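Local coordinates for protein Vlm2 (Streptomyces tsusimaensis, PDB 6ECB) that contributes to non-ribosomal synthesis of the depsipeptide valinomycin, this chain being its C-terminal thioesterase domain, of the alpha/beta-hydrolase class, at residues Tyr119-Leu124 and Arg231-Pro236; Gly133-Asp138 and His238-Lys243; Leu137-Arg142 and Ser254-Tyr259; Pro141-Ile146 and Asp225-Gln230. All blocks are in the same frame, centred on the assembly; numbering follows the deposited sequence.

Contact 1: Tyr119-Leu124 and Arg231-Pro236; sequences YLATML and RKLDIP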
loop_
_atom_site.group_PDB
_atom_site.type_symbol
_atom_site.label_atom_id
_atom_site.label_comp_id
_atom_site.label_asym_id
_atom_site.label_seq_id
_atom_site.Cartn_x
_atom_site.Cartn_y
_atom_site.Cartn_z
ATOM N N TYR A 119 -6.826 1.104 -10.302
ATOM C CA TYR A 119 -8.068 0.501 -10.751
ATOM C C TYR A 119 -9.248 0.907 -9.861
ATOM O O TYR A 119 -10.366 1.090 -10.365
ATOM C CB TYR A 119 -7.919 -1.011 -10.784
ATOM C CG TYR A 119 -7.388 -1.551 -12.093
ATOM C CD1 TYR A 119 -6.032 -1.660 -12.327
ATOM C CD2 TYR A 119 -8.256 -2.019 -13.060
ATOM C CE1 TYR A 119 -5.549 -2.162 -13.507
ATOM C CE2 TYR A 119 -7.777 -2.544 -14.244
ATOM C CZ TYR A 119 -6.420 -2.595 -14.462
ATOM O OH TYR A 119 -5.941 -3.131 -15.653
ATOM N N LEU A 120 -8.996 1.071 -8.559
ATOM C CA LEU A 120 -9.993 1.594 -7.620
ATOM C C LEU A 120 -10.482 2.965 -8.073
ATOM O O LEU A 120 -11.697 3.231 -8.163
ATOM C CB LEU A 120 -9.334 1.689 -6.226
ATOM C CG LEU A 120 -10.103 1.888 -4.964
ATOM C CD1 LEU A 120 -9.106 1.660 -3.829
ATOM C CD2 LEU A 120 -10.695 3.254 -4.983
ATOM N N ALA A 121 -9.541 3.845 -8.383
ATOM C CA ALA A 121 -9.905 5.168 -8.880
ATOM C C ALA A 121 -10.732 5.080 -10.155
ATOM O O ALA A 121 -11.710 5.826 -10.314
ATOM C CB ALA A 121 -8.648 6.002 -9.096
ATOM N N THR A 122 -10.367 4.187 -11.088
ATOM C CA THR A 122 -11.155 4.108 -12.312
ATOM C C THR A 122 -12.565 3.639 -12.002
ATOM O O THR A 122 -13.536 4.142 -12.587
ATOM C CB THR A 122 -10.528 3.199 -13.388
ATOM O OG1 THR A 122 -10.702 1.828 -13.049
ATOM C CG2 THR A 122 -9.079 3.480 -13.584
ATOM N N MET A 123 -12.705 2.711 -11.050
ATOM C CA MET A 123 -14.031 2.233 -10.678
ATOM C C MET A 123 -14.864 3.332 -10.015
ATOM O O MET A 123 -16.065 3.443 -10.283
ATOM C CB MET A 123 -13.915 1.025 -9.745
ATOM C CG MET A 123 -15.198 0.284 -9.478
ATOM S SD MET A 123 -14.854 -1.355 -8.754
ATOM C CE MET A 123 -13.992 -2.176 -10.073
ATOM N N LEU A 124 -14.256 4.140 -9.145
ATOM C CA LEU A 124 -14.994 5.250 -8.550
ATOM C C LEU A 124 -15.470 6.218 -9.628
ATOM O O LEU A 124 -16.613 6.663 -9.603
ATOM C CB LEU A 124 -14.121 5.964 -7.519
ATOM C CG LEU A 124 -13.823 5.137 -6.266
ATOM C CD1 LEU A 124 -12.809 5.874 -5.408
ATOM C CD2 LEU A 124 -15.076 4.835 -5.457
ATOM N N ARG A 231 -6.498 1.502 -19.212
ATOM C CA ARG A 231 -7.224 2.668 -19.698
ATOM C C ARG A 231 -6.562 3.894 -19.097
ATOM O O ARG A 231 -5.692 3.785 -18.228
ATOM C CB ARG A 231 -8.714 2.600 -19.343
ATOM C CG ARG A 231 -9.016 2.727 -17.864
ATOM C CD ARG A 231 -10.507 2.587 -17.617
ATOM N NE ARG A 231 -11.121 3.835 -17.173
ATOM C CZ ARG A 231 -12.393 3.933 -16.797
ATOM N NH1 ARG A 231 -13.166 2.855 -16.825
ATOM N NH2 ARG A 231 -12.886 5.096 -16.385
ATOM N N LYS A 232 -6.923 5.067 -19.601
ATOM C CA LYS A 232 -6.371 6.285 -19.044
ATOM C C LYS A 232 -7.269 6.774 -17.916
ATOM O O LYS A 232 -8.500 6.709 -18.000
ATOM C CB LYS A 232 -6.223 7.378 -20.082
ATOM C CG LYS A 232 -5.268 7.056 -21.235
ATOM C CD LYS A 232 -4.873 8.348 -21.883
ATOM C CE LYS A 232 -4.013 8.175 -23.107
ATOM N NZ LYS A 232 -3.360 9.468 -23.417
ATOM N N LEU A 233 -6.645 7.281 -16.873
ATOM C CA LEU A 233 -7.351 7.765 -15.696
ATOM C C LEU A 233 -7.507 9.268 -15.802
ATOM O O LEU A 233 -6.554 9.985 -16.107
ATOM C CB LEU A 233 -6.572 7.383 -14.432
ATOM C CG LEU A 233 -7.180 7.783 -13.115
ATOM C CD1 LEU A 233 -8.463 7.020 -12.834
ATOM C CD2 LEU A 233 -6.167 7.536 -12.005
ATOM N N ASP A 234 -8.730 9.752 -15.574
ATOM C CA ASP A 234 -9.061 11.141 -15.811
ATOM C C ASP A 234 -8.962 11.999 -14.549
ATOM O O ASP A 234 -9.785 12.893 -14.356
ATOM C CB ASP A 234 -10.478 11.218 -16.394
ATOM C CG ASP A 234 -10.857 12.610 -16.824
ATOM O OD1 ASP A 234 -10.002 13.272 -17.421
ATOM O OD2 ASP A 234 -11.994 13.049 -16.544
ATOM N N ILE A 235 -8.040 11.685 -13.643
ATOM C CA ILE A 235 -7.662 12.590 -12.561
ATOM C C ILE A 235 -6.139 12.669 -12.535
ATOM O O ILE A 235 -5.464 11.812 -13.109
ATOM C CB ILE A 235 -8.193 12.104 -11.193
ATOM C CG1 ILE A 235 -7.603 10.736 -10.824
ATOM C CG2 ILE A 235 -9.725 12.052 -11.216
ATOM C CD1 ILE A 235 -8.128 10.222 -9.459
ATOM N N PRO A 236 -5.568 13.682 -11.887
ATOM C CA PRO A 236 -4.105 13.825 -11.923
ATOM C C PRO A 236 -3.432 12.702 -11.162
ATOM O O PRO A 236 -3.924 12.244 -10.130
ATOM C CB PRO A 236 -3.849 15.171 -11.238
ATOM C CG PRO A 236 -5.164 15.833 -11.137
ATOM C CD PRO A 236 -6.220 14.831 -11.247
#
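Thr-122 and Ala-121, on helix 112-126 of the alpha/beta-hydrolase fold, face the loop 231-236 that runs into strand 237-241. Three side chains of the loop meet them, each in its own way. Arg-231 lays one flat face of its guanidinium group over Thr-122, whose CB lies above the centre of that face and 3.9 Å from Arg-231 NE; the two side chains lie alongside each other, pointing opposite ways. A bend in the arginine chain at chi3 (-112°) turns the flat group onto the threonine, while its NH2 forms a salt bridge with Asp-126 further along the same helix. The salt bridge probably holds the end of the arginine, and the threonine supports its face. Leu-233 arrives obliquely from the buried side. Its CD1 packs 3.7 Å from Thr-122 CG2 and 3.9 Å from Ala-121 CB, and its CD2 also comes within 4.1 Å of Ala-121 CB, so both branches of the leucine meet the alanine methyl. Ile-235 adds a looser touch, CD1 to Ala-121 CB at 4.3 Å. Between 119-124 and 231-236 themselves no hydrogen bond forms: the contact passes from an exposed arginine to a leucine and an isoleucine in the interior. The threonine hydroxyl serves its own helix instead. With chi1 at 75°, Thr-122 OG1 donates to Tyr-119 O over 2.8 Å, approaching from the same face of that carbonyl as Met-123 N.

Contact 2: Gly133-Asp138 and His238-Lys243; sequences GLIILD and HVFRTK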
loop_
_atom_site.group_PDB
_atom_site.type_symbol
_atom_site.label_atom_id
_atom_site.label_comp_id
_atom_site.label_asym_id
_atom_site.label_seq_id
_atom_site.Cartn_x
_atom_site.Cartn_y
_atom_site.Cartn_z
ATOM N N GLY A 133 -7.071 12.916 -6.894
ATOM C CA GLY A 133 -5.895 12.489 -7.633
ATOM C C GLY A 133 -5.507 11.098 -7.197
ATOM O O GLY A 133 -6.079 10.529 -6.255
ATOM N N LEU A 134 -4.536 10.552 -7.911
ATOM C CA LEU A 134 -3.949 9.256 -7.599
ATOM C C LEU A 134 -2.500 9.459 -7.191
ATOM O O LEU A 134 -1.732 10.092 -7.917
ATOM C CB LEU A 134 -4.028 8.322 -8.800
ATOM C CG LEU A 134 -3.285 6.993 -8.705
ATOM C CD1 LEU A 134 -3.994 6.080 -7.714
ATOM C CD2 LEU A 134 -3.262 6.327 -10.070
ATOM N N ILE A 135 -2.135 8.921 -6.022
ATOM C CA ILE A 135 -0.779 8.977 -5.501
ATOM C C ILE A 135 -0.176 7.581 -5.630
ATOM O O ILE A 135 -0.615 6.635 -4.956
ATOM C CB ILE A 135 -0.766 9.459 -4.046
ATOM C CG1 ILE A 135 -1.276 10.898 -3.991
ATOM C CG2 ILE A 135 0.624 9.270 -3.397
ATOM C CD1 ILE A 135 -1.488 11.435 -2.579
ATOM N N ILE A 136 0.848 7.454 -6.470
ATOM C CA ILE A 136 1.578 6.202 -6.655
ATOM C C ILE A 136 2.889 6.297 -5.882
ATOM O O ILE A 136 3.706 7.207 -6.101
ATOM C CB ILE A 136 1.841 5.908 -8.140
ATOM C CG1 ILE A 136 0.525 5.661 -8.893
ATOM C CG2 ILE A 136 2.831 4.729 -8.274
ATOM C CD1 ILE A 136 -0.263 4.459 -8.421
ATOM N N LEU A 137 3.116 5.329 -4.994
ATOM C CA LEU A 137 4.339 5.281 -4.202
ATOM C C LEU A 137 5.257 4.205 -4.783
ATOM O O LEU A 137 5.106 3.008 -4.512
ATOM C CB LEU A 137 4.017 5.017 -2.738
ATOM C CG LEU A 137 3.164 6.094 -2.067
ATOM C CD1 LEU A 137 2.887 5.658 -0.625
ATOM C CD2 LEU A 137 3.819 7.462 -2.095
ATOM N N ASP A 138 6.165 4.657 -5.640
ATOM C CA ASP A 138 7.357 3.925 -6.056
ATOM C C ASP A 138 7.089 2.572 -6.720
ATOM O O ASP A 138 7.829 1.607 -6.495
ATOM C CB ASP A 138 8.303 3.745 -4.852
ATOM C CG ASP A 138 9.706 3.434 -5.281
ATOM O OD1 ASP A 138 10.167 4.059 -6.264
ATOM O OD2 ASP A 138 10.356 2.600 -4.623
ATOM N N HIS A 238 0.211 11.578 -9.298
ATOM C CA HIS A 238 1.499 11.966 -8.735
ATOM C C HIS A 238 2.259 10.691 -8.442
ATOM O O HIS A 238 1.764 9.855 -7.688
ATOM C CB HIS A 238 1.372 12.737 -7.430
ATOM C CG HIS A 238 1.169 14.203 -7.615
ATOM N ND1 HIS A 238 -0.062 14.721 -7.923
ATOM C CD2 HIS A 238 2.028 15.256 -7.570
ATOM C CE1 HIS A 238 0.029 16.033 -8.040
ATOM N NE2 HIS A 238 1.292 16.387 -7.836
ATOM N N VAL A 239 3.441 10.548 -9.029
ATOM C CA VAL A 239 4.281 9.367 -8.875
ATOM C C VAL A 239 5.489 9.776 -8.041
ATOM O O VAL A 239 6.256 10.655 -8.446
ATOM C CB VAL A 239 4.741 8.834 -10.244
ATOM C CG1 VAL A 239 5.615 7.586 -10.100
ATOM C CG2 VAL A 239 3.548 8.555 -11.163
ATOM N N PHE A 240 5.668 9.154 -6.891
ATOM C CA PHE A 240 6.803 9.411 -6.013
ATOM C C PHE A 240 7.718 8.203 -6.147
ATOM O O PHE A 240 7.315 7.089 -5.803
ATOM C CB PHE A 240 6.341 9.611 -4.560
ATOM C CG PHE A 240 5.483 10.832 -4.376
ATOM C CD1 PHE A 240 4.108 10.776 -4.623
ATOM C CD2 PHE A 240 6.044 12.040 -4.013
ATOM C CE1 PHE A 240 3.333 11.905 -4.504
ATOM C CE2 PHE A 240 5.264 13.184 -3.888
ATOM C CZ PHE A 240 3.895 13.105 -4.134
ATOM N N ARG A 241 8.934 8.422 -6.655
ATOM C CA ARG A 241 9.803 7.304 -6.993
ATOM C C ARG A 241 11.159 7.442 -6.323
ATOM O O ARG A 241 11.773 8.517 -6.343
ATOM C CB ARG A 241 10.007 7.187 -8.519
ATOM C CG ARG A 241 10.467 8.462 -9.147
ATOM C CD ARG A 241 10.983 8.256 -10.580
ATOM N NE ARG A 241 11.156 9.538 -11.252
ATOM C CZ ARG A 241 11.052 9.726 -12.563
ATOM N NH1 ARG A 241 10.802 8.707 -13.384
ATOM N NH2 ARG A 241 11.197 10.939 -13.054
ATOM N N THR A 242 11.630 6.322 -5.790
ATOM C CA THR A 242 12.986 6.253 -5.264
ATOM C C THR A 242 13.969 6.144 -6.431
ATOM O O THR A 242 13.583 5.899 -7.584
ATOM C CB THR A 242 13.147 5.082 -4.289
ATOM O OG1 THR A 242 12.866 3.824 -4.926
ATOM C CG2 THR A 242 12.223 5.252 -3.086
ATOM N N LYS A 243 15.243 6.346 -6.122
ATOM C CA LYS A 243 16.271 6.513 -7.147
ATOM C C LYS A 243 17.382 5.479 -7.047
ATOM O O LYS A 243 18.476 5.705 -7.559
ATOM C CB LYS A 243 16.841 7.926 -7.097
ATOM C CG LYS A 243 15.803 9.020 -7.343
ATOM C CD LYS A 243 14.900 8.756 -8.582
ATOM C CE LYS A 243 15.703 8.643 -9.884
ATOM N NZ LYS A 243 16.444 9.898 -10.204
#
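Ile-136 lies between His-238 and Phe-240 in the parallel pairing of strands 134-137 and 238-241, inner strands of the alpha/beta-hydrolase sheet. Ile-136 N donates to His-238 O at 2.8 Å and Ile-136 O accepts from Phe-240 N at 2.9 Å, both nearly straight; His-238 N bonds Leu-134 O as firmly. Packing is tight round Phe-240: Ile-135 CG2 comes 3.9 Å from Phe-240 CE1, and Leu-137 CD2 4.1 Å from Phe-240 CB, with Leu-289 and Cys-293 of helix 281-293 on the phenylalanine. Towards the outer end of the same face only the imidazole of His-238 leads away, and at the far end the long chain of Arg-241 extends off to a salt bridge with Asp-268. At Asp-138, whose N bonds Phe-240 O weakly, the carboxylate takes over. CG anti to the backbone N (chi1 -161°) brings it to Thr-242. Asp-138 OD1 accepts from Thr-242 N at 2.7 Å, well above the carboxylate plane, and Asp-138 OD2 from Thr-242 OG1 at 2.8 Å, on the syn side but tilted 32° from that plane. OD1 also bonds His-245 NE2, and OD2 His-273 ND1. Thr-242 thus probably helps to position an aspartate likely to form a Ser-His-Asp triad with Ser-111 and His-273.

Contact 3: Leu137-Arg142 and Ser254-Tyr259; sequences LDTPPR and SAWENY
The loop leaving strand 134-137 of the alpha/beta-hydrolase fold, just past the probable triad residue Asp-138, is fastened through Thr-139 and Pro-141 to Trp-256 in the 3-10 segment 254-258. The centre of the contact is a proline on an indole. Pro-141 CD stands over one face of the five-membered ring, 3.4 Å from its centroid and 12° off the ring normal, a close CH-pi contact; the same CD lies 3.5 Å from Trp-256 CE2, toward the rim of the indole as a whole. The tryptophan reaches this place with CG beside its backbone N (chi1 -82°), which lays the indole against Pro-141. At right angles to this CH-pi contact, the indole uses its edge: Trp-256 NE1 donates to Thr-139 O at 2.8 Å with an N-H...O angle of 161°. The oxygen is met on a lone pair, in the carbonyl plane, and itself lies within the plane of the indole. The in-plane bond and packing on both faces together should fix the rotation of the ring, and the bond satisfies its buried N-H. Behind the tryptophan, on the face away from Pro-141, Val-239 touches it, so the indole is sandwiched between strand 237-241 and the loop. The remaining parts of the pyrrolidine ring meet the neighbours of Trp-256. Ala-255 turns its methyl toward the ring, with CB 3.9 Å from Pro-141 CG. Tyr-259, carrying Asn-258 CB over the centre of one face of its own ring, approaches obliquely, its CE2 3.7 Å from Pro-141 CB.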
loop_
_atom_site.group_PDB
_atom_site.type_symbol
_atom_site.label_atom_id
_atom_site.label_comp_id
_atom_site.label_asym_id
_atom_site.label_seq_id
_atom_site.Cartn_x
_atom_site.Cartn_y
_atom_site.Cartn_z
ATOM N N LEU A 137 3.116 5.329 -4.994
ATOM C CA LEU A 137 4.339 5.281 -4.202
ATOM C C LEU A 137 5.257 4.205 -4.783
ATOM O O LEU A 137 5.106 3.008 -4.512
ATOM C CB LEU A 137 4.017 5.017 -2.738
ATOM C CG LEU A 137 3.164 6.094 -2.067
ATOM C CD1 LEU A 137 2.887 5.658 -0.625
ATOM C CD2 LEU A 137 3.819 7.462 -2.095
ATOM N N ASP A 138 6.165 4.657 -5.640
ATOM C CA ASP A 138 7.357 3.925 -6.056
ATOM C C ASP A 138 7.089 2.572 -6.720
ATOM O O ASP A 138 7.829 1.607 -6.495
ATOM C CB ASP A 138 8.303 3.745 -4.852
ATOM C CG ASP A 138 9.706 3.434 -5.281
ATOM O OD1 ASP A 138 10.167 4.059 -6.264
ATOM O OD2 ASP A 138 10.356 2.600 -4.623
ATOM N N THR A 139 6.069 2.487 -7.590
ATOM C CA THR A 139 5.945 1.333 -8.455
ATOM C C THR A 139 5.646 1.829 -9.863
ATOM O O THR A 139 4.817 2.727 -10.024
ATOM C CB THR A 139 4.834 0.324 -8.040
ATOM O OG1 THR A 139 4.862 -0.794 -8.935
ATOM C CG2 THR A 139 3.485 0.889 -8.118
ATOM N N PRO A 140 6.271 1.242 -10.874
ATOM C CA PRO A 140 5.834 1.486 -12.252
ATOM C C PRO A 140 4.520 0.791 -12.523
ATOM O O PRO A 140 4.107 -0.121 -11.785
ATOM C CB PRO A 140 6.948 0.858 -13.104
ATOM C CG PRO A 140 8.012 0.447 -12.187
ATOM C CD PRO A 140 7.357 0.249 -10.843
ATOM N N PRO A 141 3.889 1.100 -13.641
ATOM C CA PRO A 141 2.656 0.378 -13.962
ATOM C C PRO A 141 2.906 -1.081 -14.260
ATOM O O PRO A 141 2.030 -1.913 -13.978
ATOM C CB PRO A 141 2.084 1.145 -15.173
ATOM C CG PRO A 141 3.092 2.070 -15.617
ATOM C CD PRO A 141 4.115 2.265 -14.515
ATOM N N ARG A 142 4.078 -1.431 -14.790
ATOM C CA ARG A 142 4.508 -2.820 -14.848
ATOM C C ARG A 142 4.937 -3.253 -13.453
ATOM O O ARG A 142 5.930 -2.739 -12.920
ATOM C CB ARG A 142 5.680 -2.996 -15.803
ATOM C CG ARG A 142 5.302 -3.027 -17.211
ATOM C CD ARG A 142 6.528 -3.228 -18.129
ATOM N NE ARG A 142 7.096 -4.573 -18.108
ATOM C CZ ARG A 142 6.690 -5.577 -18.880
ATOM N NH1 ARG A 142 5.682 -5.412 -19.734
ATOM N NH2 ARG A 142 7.275 -6.758 -18.790
ATOM N N SER A 254 8.202 6.135 -16.262
ATOM C CA SER A 254 7.603 7.144 -17.134
ATOM C C SER A 254 6.337 6.635 -17.806
ATOM O O SER A 254 5.499 7.444 -18.252
ATOM C CB SER A 254 8.624 7.590 -18.177
ATOM O OG SER A 254 8.926 6.564 -19.126
ATOM N N ALA A 255 6.167 5.314 -17.891
ATOM C CA ALA A 255 4.968 4.762 -18.508
ATOM C C ALA A 255 3.690 5.116 -17.752
ATOM O O ALA A 255 2.607 4.903 -18.297
ATOM C CB ALA A 255 5.136 3.248 -18.673
ATOM N N TRP A 256 3.762 5.656 -16.520
ATOM C CA TRP A 256 2.522 6.148 -15.908
ATOM C C TRP A 256 1.835 7.157 -16.807
ATOM O O TRP A 256 0.608 7.247 -16.790
ATOM C CB TRP A 256 2.729 6.776 -14.520
ATOM C CG TRP A 256 2.784 5.714 -13.476
ATOM C CD1 TRP A 256 3.865 5.362 -12.722
ATOM C CD2 TRP A 256 1.717 4.848 -13.084
ATOM N NE1 TRP A 256 3.537 4.312 -11.884
ATOM C CE2 TRP A 256 2.228 3.975 -12.087
ATOM C CE3 TRP A 256 0.376 4.718 -13.472
ATOM C CZ2 TRP A 256 1.453 2.978 -11.508
ATOM C CZ3 TRP A 256 -0.381 3.720 -12.900
ATOM C CH2 TRP A 256 0.155 2.871 -11.926
ATOM N N GLU A 257 2.598 7.880 -17.624
ATOM C CA GLU A 257 1.990 8.845 -18.536
ATOM C C GLU A 257 1.092 8.176 -19.572
ATOM O O GLU A 257 0.131 8.801 -20.060
ATOM C CB GLU A 257 3.090 9.682 -19.191
ATOM C CG GLU A 257 2.540 10.806 -20.034
ATOM C CD GLU A 257 3.514 11.970 -20.236
ATOM O OE1 GLU A 257 4.675 11.905 -19.746
ATOM O OE2 GLU A 257 3.096 12.956 -20.897
ATOM N N ASN A 258 1.339 6.904 -19.894
ATOM C CA ASN A 258 0.462 6.171 -20.800
ATOM C C ASN A 258 -0.970 6.159 -20.290
ATOM O O ASN A 258 -1.910 6.032 -21.082
ATOM C CB ASN A 258 0.866 4.705 -20.928
ATOM C CG ASN A 258 2.251 4.494 -21.475
ATOM O OD1 ASN A 258 2.997 5.432 -21.751
ATOM N ND2 ASN A 258 2.599 3.222 -21.669
ATOM N N TYR A 259 -1.131 6.200 -18.971
ATOM C CA TYR A 259 -2.393 5.928 -18.289
ATOM C C TYR A 259 -2.966 7.179 -17.659
ATOM O O TYR A 259 -3.859 7.099 -16.810
ATOM C CB TYR A 259 -2.175 4.816 -17.244
ATOM C CG TYR A 259 -1.511 3.634 -17.911
ATOM C CD1 TYR A 259 -2.175 2.919 -18.901
ATOM C CD2 TYR A 259 -0.210 3.257 -17.594
ATOM C CE1 TYR A 259 -1.543 1.854 -19.571
ATOM C CE2 TYR A 259 0.416 2.225 -18.265
ATOM C CZ TYR A 259 -0.241 1.521 -19.226
ATOM O OH TYR A 259 0.407 0.495 -19.900
#

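Contact 4: Pro141-Ile146 and Asp225-Gln230; sequences PRLGDI and DVVLPQ
With CG opposite its backbone N (chi1 -175°), Leu-228 puts CD1 against the main chain of the loop, 3.5 Å from Pro-141 O and 3.9 Å from Arg-142 N, and further out 4.1 Å from Arg-142 CG. Val-227, the last residue of helix 224-227, keeps CG2 between its backbone N and carbonyl carbon (chi1 -49°), where this methyl meets Leu-143 obliquely: Leu-143 CB lies 3.8 Å and Leu-143 CD2 4.1 Å from Val-227 CG2. Both residues also touch His-115 of helix 112-126. On the buried side the rings of two prolines meet, Pro-229 CD lying 3.7 Å from Pro-141 CB, while Phe-118 and Trp-256 pack against Pro-229. Arg-142 takes part through its aliphatic chain; its NH1 stays 5.7 Å from Asp-225 OD1, so any attraction of these opposite charges is at long range. The two segments flank the helical region 157-220, inserted after strand 134-137 in the manner of the lid of thioesterase domains, and the contact probably joins the two ends of that insertion at its base. From Asp-145 on the loop is poorly ordered, and 147-155 are not modelled. With no hydrogen bond crossing, the ends of the insertion are held to each other here by packing of methyls and proline rings, one methyl lying on Pro-141 O, which has a weak bond with His-115.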
loop_
_atom_site.group_PDB
_atom_site.type_symbol
_atom_site.label_atom_id
_atom_site.label_comp_id
_atom_site.label_asym_id
_atom_site.label_seq_id
_atom_site.Cartn_x
_atom_site.Cartn_y
_atom_site.Cartn_z
ATOM N N PRO A 141 3.889 1.100 -13.641
ATOM C CA PRO A 141 2.656 0.378 -13.962
ATOM C C PRO A 141 2.906 -1.081 -14.260
ATOM O O PRO A 141 2.030 -1.913 -13.978
ATOM C CB PRO A 141 2.084 1.145 -15.173
ATOM C CG PRO A 141 3.092 2.070 -15.617
ATOM C CD PRO A 141 4.115 2.265 -14.515
ATOM N N ARG A 142 4.078 -1.431 -14.790
ATOM C CA ARG A 142 4.508 -2.820 -14.848
ATOM C C ARG A 142 4.937 -3.253 -13.453
ATOM O O ARG A 142 5.930 -2.739 -12.920
ATOM C CB ARG A 142 5.680 -2.996 -15.803
ATOM C CG ARG A 142 5.302 -3.027 -17.211
ATOM C CD ARG A 142 6.528 -3.228 -18.129
ATOM N NE ARG A 142 7.096 -4.573 -18.108
ATOM C CZ ARG A 142 6.690 -5.577 -18.880
ATOM N NH1 ARG A 142 5.682 -5.412 -19.734
ATOM N NH2 ARG A 142 7.275 -6.758 -18.790
ATOM N N LEU A 143 4.220 -4.202 -12.866
ATOM C CA LEU A 143 4.566 -4.624 -11.511
ATOM C C LEU A 143 5.878 -5.405 -11.541
ATOM O O LEU A 143 6.111 -6.208 -12.443
ATOM C CB LEU A 143 3.447 -5.473 -10.909
ATOM C CG LEU A 143 3.674 -5.918 -9.455
ATOM C CD1 LEU A 143 3.950 -4.748 -8.491
ATOM C CD2 LEU A 143 2.489 -6.730 -8.963
ATOM N N GLY A 144 6.751 -5.138 -10.563
ATOM C CA GLY A 144 8.065 -5.772 -10.553
ATOM C C GLY A 144 8.004 -7.217 -10.082
ATOM O O GLY A 144 7.107 -7.622 -9.341
ATOM N N ASP A 145 8.980 -8.009 -10.527
ATOM C CA ASP A 145 9.036 -9.416 -10.146
ATOM C C ASP A 145 9.338 -9.561 -8.654
ATOM O O ASP A 145 9.827 -8.638 -7.993
ATOM C CB ASP A 145 10.087 -10.162 -10.969
ATOM C CG ASP A 145 9.752 -10.201 -12.450
ATOM O OD1 ASP A 145 9.807 -9.138 -13.106
ATOM O OD2 ASP A 145 9.432 -11.296 -12.960
ATOM N N ILE A 146 9.043 -10.749 -8.126
ATOM C CA ILE A 146 9.104 -10.989 -6.687
ATOM C C ILE A 146 10.524 -11.332 -6.240
ATOM O O ILE A 146 11.419 -11.527 -7.064
ATOM C CB ILE A 146 8.120 -12.106 -6.280
ATOM N N ASP A 225 0.248 -9.147 -16.117
ATOM C CA ASP A 225 -0.597 -8.702 -17.217
ATOM C C ASP A 225 -1.985 -8.296 -16.746
ATOM O O ASP A 225 -2.620 -7.451 -17.379
ATOM C CB ASP A 225 -0.707 -9.793 -18.285
ATOM C CG ASP A 225 0.645 -10.182 -18.867
ATOM O OD1 ASP A 225 1.524 -9.301 -18.990
ATOM O OD2 ASP A 225 0.831 -11.372 -19.204
ATOM N N VAL A 226 -2.465 -8.876 -15.646
ATOM C CA VAL A 226 -3.767 -8.524 -15.084
ATOM C C VAL A 226 -3.724 -7.184 -14.353
ATOM O O VAL A 226 -4.696 -6.411 -14.391
ATOM C CB VAL A 226 -4.230 -9.654 -14.147
ATOM C CG1 VAL A 226 -5.441 -9.232 -13.378
ATOM C CG2 VAL A 226 -4.510 -10.943 -14.951
ATOM N N VAL A 227 -2.631 -6.891 -13.638
ATOM C CA VAL A 227 -2.586 -5.676 -12.828
ATOM C C VAL A 227 -2.120 -4.466 -13.636
ATOM O O VAL A 227 -2.274 -3.332 -13.174
ATOM C CB VAL A 227 -1.704 -5.823 -11.566
ATOM C CG1 VAL A 227 -2.069 -7.116 -10.799
ATOM C CG2 VAL A 227 -0.233 -5.801 -11.885
ATOM N N LEU A 228 -1.591 -4.669 -14.836
ATOM C CA LEU A 228 -1.196 -3.542 -15.676
ATOM C C LEU A 228 -2.399 -2.646 -15.971
ATOM O O LEU A 228 -3.471 -3.148 -16.335
ATOM C CB LEU A 228 -0.601 -4.065 -16.989
ATOM C CG LEU A 228 -0.040 -2.976 -17.917
ATOM C CD1 LEU A 228 1.287 -2.462 -17.372
ATOM C CD2 LEU A 228 0.122 -3.506 -19.340
ATOM N N PRO A 229 -2.276 -1.328 -15.814
ATOM C CA PRO A 229 -3.356 -0.441 -16.244
ATOM C C PRO A 229 -3.694 -0.663 -17.713
ATOM O O PRO A 229 -2.834 -1.002 -18.523
ATOM C CB PRO A 229 -2.777 0.954 -15.988
ATOM C CG PRO A 229 -1.831 0.761 -14.856
ATOM C CD PRO A 229 -1.229 -0.602 -15.078
ATOM N N GLN A 230 -4.961 -0.468 -18.042
ATOM C CA GLN A 230 -5.446 -0.709 -19.400
ATOM C C GLN A 230 -6.369 0.385 -19.918
ATOM O O GLN A 230 -7.006 0.189 -20.958
ATOM C CB GLN A 230 -6.199 -2.039 -19.485
ATOM C CG GLN A 230 -5.339 -3.277 -19.387
ATOM C CD GLN A 230 -4.339 -3.406 -20.528
ATOM O OE1 GLN A 230 -4.363 -2.631 -21.490
ATOM N NE2 GLN A 230 -3.453 -4.387 -20.423
#

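Contacts 2 and 3 start from one continuous chain, strand 134-137 and the loop after it, which contact 4 extends to Ile-146; their centres lie about 8 Å (2 and 3) and about 9 Å (3 and 4) apart. The second partners follow in the order 225-230, 231-236, 238-243 and 254-259: contacts 4 and 1 use the chain leading into strand 237-241 and contact 2 the strand itself. Contact 1, about 15 Å from contact 2 between centres, ties this chain to helix 112-126 near the start of strand 134-137, and Tyr-119 OH joins it to contact 4 at Leu-228 O. Contacts 2 and 3 gather at the other end, round the likely triad aspartate, with contact 4 and the probable lid base beside contact 3.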